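Local coordinates for protein eukaryotic initiation factor 4F subunit p150 (Saccharomyces cerevisiae, PDB 2VSO) that is a subunit of the cap-binding eIF4F complex, an initial assembly point for the translation apparatus, this piece being the subunit's eIF4A-binding middle domain, at residues C[36-45]-C[74-85]; C[135-143]-C[169-177]. One frame throughout, in Å; residues are numbered along the deposited sequence.

Contact 1 of 2, residues C[36-45]-C[74-85]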
loop_
_atom_site.group_PDB
_atom_site.type_symbol
_atom_site.label_atom_id
_atom_site.label_comp_id
_atom_site.label_asym_id
_atom_site.label_seq_id
_atom_site.Cartn_x
_atom_site.Cartn_y
_atom_site.Cartn_z
ATOM N N VAL C 36 -2.428 4.473 31.801
ATOM C CA VAL C 36 -1.176 4.604 31.052
ATOM C C VAL C 36 -1.156 3.769 29.762
ATOM O O VAL C 36 -0.370 4.041 28.862
ATOM C CB VAL C 36 0.062 4.253 31.912
ATOM C CG1 VAL C 36 1.209 3.719 31.038
ATOM C CG2 VAL C 36 0.513 5.469 32.694
ATOM N N GLU C 37 -2.005 2.749 29.678
ATOM C CA GLU C 37 -2.122 1.983 28.444
ATOM C C GLU C 37 -3.098 2.673 27.492
ATOM O O GLU C 37 -2.989 2.547 26.270
ATOM C CB GLU C 37 -2.565 0.543 28.719
ATOM C CG GLU C 37 -1.416 -0.394 29.021
ATOM C CD GLU C 37 -1.882 -1.780 29.428
ATOM O OE1 GLU C 37 -2.973 -2.191 28.969
ATOM O OE2 GLU C 37 -1.155 -2.456 30.199
ATOM N N ARG C 38 -4.043 3.410 28.062
ATOM C CA ARG C 38 -5.052 4.067 27.253
ATOM C C ARG C 38 -4.468 5.324 26.637
ATOM O O ARG C 38 -4.568 5.524 25.429
ATOM C CB ARG C 38 -6.332 4.347 28.056
ATOM C CG ARG C 38 -7.024 3.069 28.578
ATOM C CD ARG C 38 -8.267 3.361 29.422
ATOM N NE ARG C 38 -9.412 3.750 28.606
ATOM C CZ ARG C 38 -10.269 2.896 28.052
ATOM N NH1 ARG C 38 -10.117 1.588 28.227
ATOM N NH2 ARG C 38 -11.280 3.352 27.319
ATOM N N LYS C 39 -3.829 6.161 27.442
ATOM C CA LYS C 39 -3.208 7.357 26.893
ATOM C C LYS C 39 -2.146 6.999 25.891
ATOM O O LYS C 39 -1.935 7.733 24.924
ATOM C CB LYS C 39 -2.624 8.247 27.978
ATOM C CG LYS C 39 -3.677 9.144 28.607
ATOM C CD LYS C 39 -3.329 9.549 30.028
ATOM C CE LYS C 39 -4.509 10.250 30.673
ATOM N NZ LYS C 39 -4.173 10.762 32.029
ATOM N N MET C 40 -1.486 5.864 26.105
ATOM C CA MET C 40 -0.432 5.429 25.195
ATOM C C MET C 40 -0.976 4.868 23.885
ATOM O O MET C 40 -0.400 5.114 22.830
ATOM C CB MET C 40 0.497 4.420 25.858
ATOM C CG MET C 40 1.558 5.041 26.739
ATOM S SD MET C 40 2.674 6.121 25.841
ATOM C CE MET C 40 3.578 4.937 24.839
ATOM N N LYS C 41 -2.069 4.110 23.947
ATOM C CA LYS C 41 -2.743 3.679 22.724
ATOM C C LYS C 41 -3.096 4.905 21.908
ATOM O O LYS C 41 -2.836 4.977 20.707
ATOM C CB LYS C 41 -4.027 2.902 23.019
ATOM C CG LYS C 41 -3.841 1.401 23.101
ATOM C CD LYS C 41 -5.182 0.701 23.283
ATOM C CE LYS C 41 -5.001 -0.762 23.667
ATOM N NZ LYS C 41 -3.978 -0.919 24.748
ATOM N N SER C 42 -3.704 5.870 22.577
ATOM C CA SER C 42 -4.152 7.085 21.920
ATOM C C SER C 42 -2.968 7.841 21.340
ATOM O O SER C 42 -3.025 8.322 20.214
ATOM C CB SER C 42 -4.933 7.967 22.900
ATOM O OG SER C 42 -5.682 8.964 22.213
ATOM N N LEU C 43 -1.884 7.933 22.093
ATOM C CA LEU C 43 -0.735 8.662 21.599
ATOM C C LEU C 43 0.022 7.919 20.493
ATOM O O LEU C 43 0.587 8.544 19.605
ATOM C CB LEU C 43 0.192 9.035 22.743
ATOM C CG LEU C 43 -0.405 10.133 23.620
ATOM C CD1 LEU C 43 0.344 10.259 24.940
ATOM C CD2 LEU C 43 -0.396 11.442 22.863
ATOM N N LEU C 44 0.021 6.595 20.531
ATOM C CA LEU C 44 0.721 5.832 19.508
ATOM C C LEU C 44 -0.086 5.758 18.195
ATOM O O LEU C 44 0.491 5.671 17.111
ATOM C CB LEU C 44 1.077 4.446 20.027
ATOM C CG LEU C 44 2.271 4.452 20.988
ATOM C CD1 LEU C 44 2.661 3.043 21.378
ATOM C CD2 LEU C 44 3.467 5.180 20.388
ATOM N N ASN C 45 -1.411 5.808 18.309
ATOM C CA ASN C 45 -2.304 5.814 17.152
ATOM C C ASN C 45 -2.249 7.142 16.412
ATOM O O ASN C 45 -2.573 7.213 15.233
ATOM C CB ASN C 45 -3.759 5.564 17.575
ATOM C CG ASN C 45 -4.035 4.114 17.916
ATOM O OD1 ASN C 45 -3.387 3.192 17.395
ATOM N ND2 ASN C 45 -5.004 3.904 18.807
ATOM N N THR C 74 6.528 2.756 35.092
ATOM C CA THR C 74 5.689 3.417 34.096
ATOM C C THR C 74 6.461 3.634 32.797
ATOM O O THR C 74 5.925 3.482 31.706
ATOM C CB THR C 74 5.197 4.781 34.606
ATOM O OG1 THR C 74 4.140 4.590 35.560
ATOM C CG2 THR C 74 4.699 5.648 33.452
ATOM N N LEU C 75 7.730 3.992 32.941
ATOM C CA LEU C 75 8.637 4.111 31.816
ATOM C C LEU C 75 8.928 2.746 31.192
ATOM O O LEU C 75 8.994 2.624 29.977
ATOM C CB LEU C 75 9.930 4.782 32.266
ATOM C CG LEU C 75 11.139 4.699 31.343
ATOM C CD1 LEU C 75 10.858 5.394 30.021
ATOM C CD2 LEU C 75 12.323 5.328 32.052
ATOM N N LYS C 76 9.119 1.718 32.012
ATOM C CA LYS C 76 9.262 0.365 31.475
ATOM C C LYS C 76 8.026 0.066 30.649
ATOM O O LYS C 76 8.095 -0.617 29.623
ATOM C CB LYS C 76 9.321 -0.679 32.588
ATOM C CG LYS C 76 10.614 -0.773 33.397
ATOM C CD LYS C 76 10.408 -1.729 34.601
ATOM C CE LYS C 76 11.658 -1.889 35.472
ATOM N NZ LYS C 76 11.315 -2.297 36.879
ATOM N N ALA C 77 6.890 0.580 31.120
ATOM C CA ALA C 77 5.604 0.218 30.561
ATOM C C ALA C 77 5.407 0.907 29.198
ATOM O O ALA C 77 4.867 0.327 28.254
ATOM C CB ALA C 77 4.498 0.576 31.538
ATOM N N VAL C 78 5.884 2.143 29.121
ATOM C CA VAL C 78 5.892 2.937 27.909
ATOM C C VAL C 78 6.803 2.349 26.833
ATOM O O VAL C 78 6.390 2.228 25.685
ATOM C CB VAL C 78 6.333 4.370 28.212
ATOM C CG1 VAL C 78 6.859 5.051 26.953
ATOM C CG2 VAL C 78 5.187 5.145 28.836
ATOM N N ILE C 79 8.031 1.982 27.194
ATOM C CA ILE C 79 8.918 1.305 26.241
ATOM C C ILE C 79 8.246 0.049 25.693
ATOM O O ILE C 79 8.297 -0.229 24.503
ATOM C CB ILE C 79 10.270 0.860 26.867
ATOM C CG1 ILE C 79 11.100 2.049 27.361
ATOM C CG2 ILE C 79 11.059 0.047 25.876
ATOM C CD1 ILE C 79 10.801 3.332 26.661
ATOM N N GLU C 80 7.625 -0.721 26.572
ATOM C CA GLU C 80 7.094 -2.017 26.187
ATOM C C GLU C 80 5.958 -1.851 25.189
ATOM O O GLU C 80 5.736 -2.700 24.318
ATOM C CB GLU C 80 6.588 -2.753 27.411
ATOM C CG GLU C 80 5.961 -4.096 27.101
ATOM C CD GLU C 80 5.088 -4.611 28.231
ATOM O OE1 GLU C 80 4.696 -5.794 28.180
ATOM O OE2 GLU C 80 4.790 -3.830 29.163
ATOM N N GLN C 81 5.243 -0.743 25.324
ATOM C CA GLN C 81 4.114 -0.459 24.460
ATOM C C GLN C 81 4.557 0.075 23.104
ATOM O O GLN C 81 3.873 -0.131 22.101
ATOM C CB GLN C 81 3.185 0.549 25.121
ATOM C CG GLN C 81 2.202 -0.049 26.080
ATOM C CD GLN C 81 1.242 0.994 26.614
ATOM O OE1 GLN C 81 0.427 1.542 25.871
ATOM N NE2 GLN C 81 1.332 1.274 27.910
ATOM N N ILE C 82 5.687 0.776 23.081
ATOM C CA ILE C 82 6.226 1.293 21.834
ATOM C C ILE C 82 6.707 0.131 20.990
ATOM O O ILE C 82 6.553 0.140 19.772
ATOM C CB ILE C 82 7.387 2.280 22.047
ATOM C CG1 ILE C 82 6.891 3.538 22.754
ATOM C CG2 ILE C 82 7.999 2.656 20.709
ATOM C CD1 ILE C 82 7.976 4.541 23.048
ATOM N N PHE C 83 7.277 -0.874 21.646
ATOM C CA PHE C 83 7.698 -2.089 20.950
ATOM C C PHE C 83 6.518 -2.870 20.398
ATOM O O PHE C 83 6.549 -3.334 19.259
ATOM C CB PHE C 83 8.534 -2.994 21.848
ATOM C CG PHE C 83 10.000 -2.709 21.800
ATOM C CD1 PHE C 83 10.885 -3.646 21.291
ATOM C CD2 PHE C 83 10.505 -1.505 22.264
ATOM C CE1 PHE C 83 12.250 -3.392 21.261
ATOM C CE2 PHE C 83 11.868 -1.242 22.218
ATOM C CZ PHE C 83 12.738 -2.185 21.713
ATOM N N LEU C 84 5.477 -3.025 21.204
ATOM C CA LEU C 84 4.286 -3.724 20.739
ATOM C C LEU C 84 3.696 -3.008 19.512
ATOM O O LEU C 84 3.309 -3.655 18.541
ATOM C CB LEU C 84 3.262 -3.858 21.871
ATOM C CG LEU C 84 3.726 -4.695 23.074
ATOM C CD1 LEU C 84 2.716 -4.653 24.199
ATOM C CD2 LEU C 84 3.996 -6.129 22.686
ATOM N N LYS C 85 3.650 -1.678 19.553
ATOM C CA LYS C 85 3.197 -0.877 18.421
ATOM C C LYS C 85 4.119 -1.050 17.225
ATOM O O LYS C 85 3.663 -1.309 16.120
ATOM C CB LYS C 85 3.134 0.610 18.780
ATOM C CG LYS C 85 1.734 1.234 18.690
ATOM C CD LYS C 85 1.280 1.346 17.247
ATOM C CE LYS C 85 -0.226 1.316 17.108
ATOM N NZ LYS C 85 -0.843 2.666 17.121
HETATM O O HOH W 1 -2.157 2.250 19.704
#
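Gln81 lies across helix 36-45 as a knob, its amide end set in the hole made by Val36, Glu37, Met40 and Lys41. CG stands anti to the carbonyl carbon (chi1 -84°) and the chain runs on extended, which carries the amide across to the neighbouring helix. There NE2 gives a long, weak hydrogen bond to Val36 O at 3.4 Å, and it also lies against the aliphatic CG of Glu37; the Glu37 carboxylate is turned nearly perpendicular to the amide. Beside this knob, Met40, Val78 and Ile82 make an apolar patch. Met40, bent twice along its chain, brings CE to 3.9 Å from Val78 CG1 and onto Ile82 CG1 at 4.2 Å. Leu44 and Lys85 lie alongside one another, pointing opposite ways, with Leu44 CD1 3.4 Å from Lys85 CG and close to the backbone O of Gln81. CB and CG of the lysine pack on Leu44, and the chain, bent at chi2 and chi4, then carries NZ to the polar end. Here Lys85 NZ donates to Asn45 OD1 at 2.6 Å, coming in 34° off the carbonyl plane, and also to a water, NZ to water oxygen 2.9 Å, which in turn donates to Lys41 O. Lys85, itself in touch with the other protein chain of the assembly, thus also holds an asparagine whose OD1 and ND2 both bond to that chain's backbone. At the opposite end Thr74, whose OG1 is bonded to Glu69, meets Val36. Helices 52-64 and 93-106 close over Leu44 from the same chain. The segment axes approach to 10.6 Å at a crossing of -39° and run in the same general sense, with one helix intervening in sequence, as expected between neighbouring helices of the all-helical, HEAT-like MIF4G domain.

Contact 2 of 2, residues C[135-143]-C[169-177]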
loop_
_atom_site.group_PDB
_atom_site.type_symbol
_atom_site.label_atom_id
_atom_site.label_comp_id
_atom_site.label_asym_id
_atom_site.label_seq_id
_atom_site.Cartn_x
_atom_site.Cartn_y
_atom_site.Cartn_z
ATOM N N ALA C 135 13.582 -9.508 25.791
ATOM C CA ALA C 135 12.316 -10.082 26.221
ATOM C C ALA C 135 11.473 -10.483 25.016
ATOM O O ALA C 135 11.064 -11.638 24.886
ATOM C CB ALA C 135 11.557 -9.110 27.118
ATOM N N GLU C 136 11.221 -9.527 24.128
ATOM C CA GLU C 136 10.379 -9.790 22.970
ATOM C C GLU C 136 11.033 -10.810 22.035
ATOM O O GLU C 136 10.351 -11.620 21.414
ATOM C CB GLU C 136 10.041 -8.487 22.234
ATOM C CG GLU C 136 9.489 -7.372 23.139
ATOM C CD GLU C 136 8.160 -7.725 23.803
ATOM O OE1 GLU C 136 7.710 -8.877 23.678
ATOM O OE2 GLU C 136 7.556 -6.844 24.450
ATOM N N PHE C 137 12.357 -10.785 21.958
ATOM C CA PHE C 137 13.081 -11.698 21.086
ATOM C C PHE C 137 12.950 -13.124 21.591
ATOM O O PHE C 137 12.631 -14.035 20.832
ATOM C CB PHE C 137 14.563 -11.303 20.993
ATOM C CG PHE C 137 15.288 -11.901 19.812
ATOM C CD1 PHE C 137 15.100 -11.390 18.523
ATOM C CD2 PHE C 137 16.160 -12.969 19.983
ATOM C CE1 PHE C 137 15.771 -11.933 17.424
ATOM C CE2 PHE C 137 16.832 -13.519 18.896
ATOM C CZ PHE C 137 16.638 -12.997 17.613
ATOM N N ASP C 138 13.188 -13.308 22.886
ATOM C CA ASP C 138 13.201 -14.641 23.489
ATOM C C ASP C 138 11.905 -15.427 23.267
ATOM O O ASP C 138 11.944 -16.640 23.066
ATOM C CB ASP C 138 13.537 -14.558 24.981
ATOM C CG ASP C 138 14.968 -14.086 25.237
ATOM O OD1 ASP C 138 15.647 -13.635 24.287
ATOM O OD2 ASP C 138 15.409 -14.160 26.406
ATOM N N LYS C 139 10.766 -14.735 23.297
ATOM C CA LYS C 139 9.480 -15.354 22.956
ATOM C C LYS C 139 9.566 -16.198 21.683
ATOM O O LYS C 139 9.005 -17.293 21.614
ATOM C CB LYS C 139 8.386 -14.297 22.790
ATOM C CG LYS C 139 8.230 -13.354 23.972
ATOM C CD LYS C 139 6.953 -12.556 23.823
ATOM C CE LYS C 139 6.899 -11.386 24.775
ATOM N NZ LYS C 139 5.734 -10.495 24.474
ATOM N N GLY C 140 10.254 -15.674 20.670
ATOM C CA GLY C 140 10.527 -16.428 19.457
ATOM C C GLY C 140 9.359 -16.566 18.499
ATOM O O GLY C 140 8.323 -15.920 18.660
ATOM N N TRP C 141 9.537 -17.410 17.488
ATOM C CA TRP C 141 8.528 -17.613 16.452
ATOM C C TRP C 141 9.022 -18.662 15.452
ATOM O O TRP C 141 10.202 -19.017 15.469
ATOM C CB TRP C 141 8.186 -16.282 15.754
ATOM C CG TRP C 141 9.247 -15.755 14.814
ATOM C CD1 TRP C 141 9.368 -16.032 13.481
ATOM C CD2 TRP C 141 10.311 -14.846 15.131
ATOM N NE1 TRP C 141 10.450 -15.369 12.956
ATOM C CE2 TRP C 141 11.047 -14.636 13.947
ATOM C CE3 TRP C 141 10.723 -14.201 16.304
ATOM C CZ2 TRP C 141 12.170 -13.811 13.900
ATOM C CZ3 TRP C 141 11.833 -13.375 16.252
ATOM C CH2 TRP C 141 12.541 -13.182 15.051
ATOM N N THR C 142 8.126 -19.178 14.608
ATOM C CA THR C 142 8.528 -20.149 13.584
ATOM C C THR C 142 8.436 -19.564 12.175
ATOM O O THR C 142 7.534 -18.780 11.876
ATOM C CB THR C 142 7.713 -21.476 13.652
ATOM O OG1 THR C 142 6.316 -21.203 13.489
ATOM C CG2 THR C 142 7.945 -22.202 14.982
ATOM N N ASP C 143 9.374 -19.946 11.314
ATOM C CA ASP C 143 9.360 -19.477 9.933
ATOM C C ASP C 143 8.314 -20.203 9.083
ATOM O O ASP C 143 7.550 -19.569 8.353
ATOM C CB ASP C 143 10.743 -19.616 9.291
ATOM C CG ASP C 143 10.761 -19.136 7.852
ATOM O OD1 ASP C 143 9.962 -18.232 7.526
ATOM O OD2 ASP C 143 11.565 -19.660 7.051
ATOM N N ALA C 169 2.381 -14.343 15.034
ATOM C CA ALA C 169 3.638 -14.615 15.698
ATOM C C ALA C 169 4.854 -14.346 14.815
ATOM O O ALA C 169 5.866 -13.811 15.277
ATOM C CB ALA C 169 3.659 -16.036 16.173
ATOM N N LYS C 170 4.767 -14.733 13.551
ATOM C CA LYS C 170 5.883 -14.546 12.637
ATOM C C LYS C 170 5.889 -13.090 12.222
ATOM O O LYS C 170 6.908 -12.409 12.284
ATOM C CB LYS C 170 5.743 -15.459 11.419
ATOM C CG LYS C 170 6.839 -15.314 10.386
ATOM C CD LYS C 170 6.673 -16.339 9.279
ATOM C CE LYS C 170 7.637 -16.093 8.145
ATOM N NZ LYS C 170 7.164 -16.754 6.903
ATOM N N ARG C 171 4.729 -12.605 11.821
ATOM C CA ARG C 171 4.613 -11.227 11.397
ATOM C C ARG C 171 5.243 -10.318 12.466
ATOM O O ARG C 171 6.095 -9.477 12.165
ATOM C CB ARG C 171 3.145 -10.894 11.118
ATOM C CG ARG C 171 2.843 -9.429 10.981
ATOM C CD ARG C 171 1.346 -9.181 10.923
ATOM N NE ARG C 171 0.724 -9.249 12.243
ATOM C CZ ARG C 171 0.513 -8.195 13.029
ATOM N NH1 ARG C 171 0.871 -6.979 12.632
ATOM N NH2 ARG C 171 -0.059 -8.358 14.215
ATOM N N ARG C 172 4.856 -10.527 13.721
ATOM C CA ARG C 172 5.322 -9.684 14.823
ATOM C C ARG C 172 6.801 -9.878 15.129
ATOM O O ARG C 172 7.506 -8.923 15.424
ATOM C CB ARG C 172 4.479 -9.916 16.078
ATOM C CG ARG C 172 3.069 -9.372 15.959
ATOM C CD ARG C 172 2.234 -9.704 17.178
ATOM N NE ARG C 172 0.850 -9.268 17.018
ATOM C CZ ARG C 172 -0.112 -9.516 17.899
ATOM N NH1 ARG C 172 0.164 -10.201 19.003
ATOM N NH2 ARG C 172 -1.347 -9.085 17.681
ATOM N N GLY C 173 7.274 -11.114 15.062
ATOM C CA GLY C 173 8.697 -11.363 15.197
ATOM C C GLY C 173 9.495 -10.612 14.144
ATOM O O GLY C 173 10.436 -9.891 14.472
ATOM N N LEU C 174 9.115 -10.781 12.877
ATOM C CA LEU C 174 9.782 -10.106 11.764
ATOM C C LEU C 174 9.639 -8.588 11.843
ATOM O O LEU C 174 10.531 -7.863 11.448
ATOM C CB LEU C 174 9.272 -10.643 10.418
ATOM C CG LEU C 174 9.792 -12.063 10.216
ATOM C CD1 LEU C 174 9.542 -12.586 8.814
ATOM C CD2 LEU C 174 11.285 -12.078 10.555
ATOM N N GLY C 175 8.505 -8.113 12.340
ATOM C CA GLY C 175 8.336 -6.698 12.575
ATOM C C GLY C 175 9.355 -6.210 13.598
ATOM O O GLY C 175 9.835 -5.079 13.523
ATOM N N LEU C 176 9.690 -7.070 14.553
ATOM C CA LEU C 176 10.678 -6.722 15.565
ATOM C C LEU C 176 12.104 -6.662 15.026
ATOM O O LEU C 176 12.815 -5.697 15.294
ATOM C CB LEU C 176 10.602 -7.668 16.756
ATOM C CG LEU C 176 11.847 -7.655 17.634
ATOM C CD1 LEU C 176 11.789 -6.521 18.667
ATOM C CD2 LEU C 176 11.993 -9.011 18.293
ATOM N N VAL C 177 12.525 -7.679 14.272
ATOM C CA VAL C 177 13.867 -7.671 13.683
ATOM C C VAL C 177 14.024 -6.385 12.907
ATOM O O VAL C 177 15.094 -5.770 12.880
ATOM C CB VAL C 177 14.121 -8.843 12.720
ATOM C CG1 VAL C 177 14.090 -10.176 13.462
ATOM C CG2 VAL C 177 13.106 -8.831 11.653
#
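Lys170 NZ is gripped by two oxygens of Asp143 and by Ser210 OG: it donates to the aspartate's backbone O at 3.2 Å, in the carbonyl plane and on a lone pair, and more weakly to OD1, a bond that is also a salt bridge. Ser210 OG is hydrogen-bonded to Asp143 OD1 as well, tying lysine and aspartate to a third part of the chain. With CG anti to the backbone N (chi1 178°) and every later torsion extended, Lys170 reaches along the loop at Thr142 and Asp143, its CD 3.7 Å from Thr142 O. Gly140, with positive phi, is the first residue past helix 122-139, and from it the chain passes over helix 163-185, a neighbouring helix of the MIF4G domain's helical stack. Trp141 then lays its indole on that helix. Gly173, with no side chain in the way, puts CA over one face of the six-membered ring, 3.8 Å from its centroid and 17° off the normal, a CH-pi contact. Leu174 CD2 meets Trp141 CZ2 at 3.9 Å, and Val177 CG1 comes obliquely to CH2 at 3.7 Å. Arg200 of helix 191-206 makes a cation-pi contact with the same indole. Cut back to an alanine, Trp141 would probably leave a gap over Gly173 CA and beside Leu174 and Val177, and Arg200 without its aromatic partner. Further back, on helix 122-139, Phe137 presents the edge of its ring to Leu176, CD1 to CD2 3.9 Å, the two side chains crossing at about a right angle.

In the fold
The two contacts share no helix, yet they touch: Phe83 of helix 73-88 packs on Leu176 of helix 163-185, CD1 to CD1 4.0 Å, and Glu80 and Leu84 border Glu136. Helix 73-88 thus joins contact 1 to contact 2, whose centres are about 19 Å apart. Contact 1 lies farther from the chain's centre, about 15 Å against 10 Å between centres, but is the more buried; it pairs two helices, and the other protein chain lies at its polar end. Contact 2, partly buried and touched by no other protein chain of the assembly, pairs a helix with the end of another and its following loop, adding an indole face and a salt bridge to its aliphatic packing, where contact 1 has a glutamine knob and a lysine-asparagine bond.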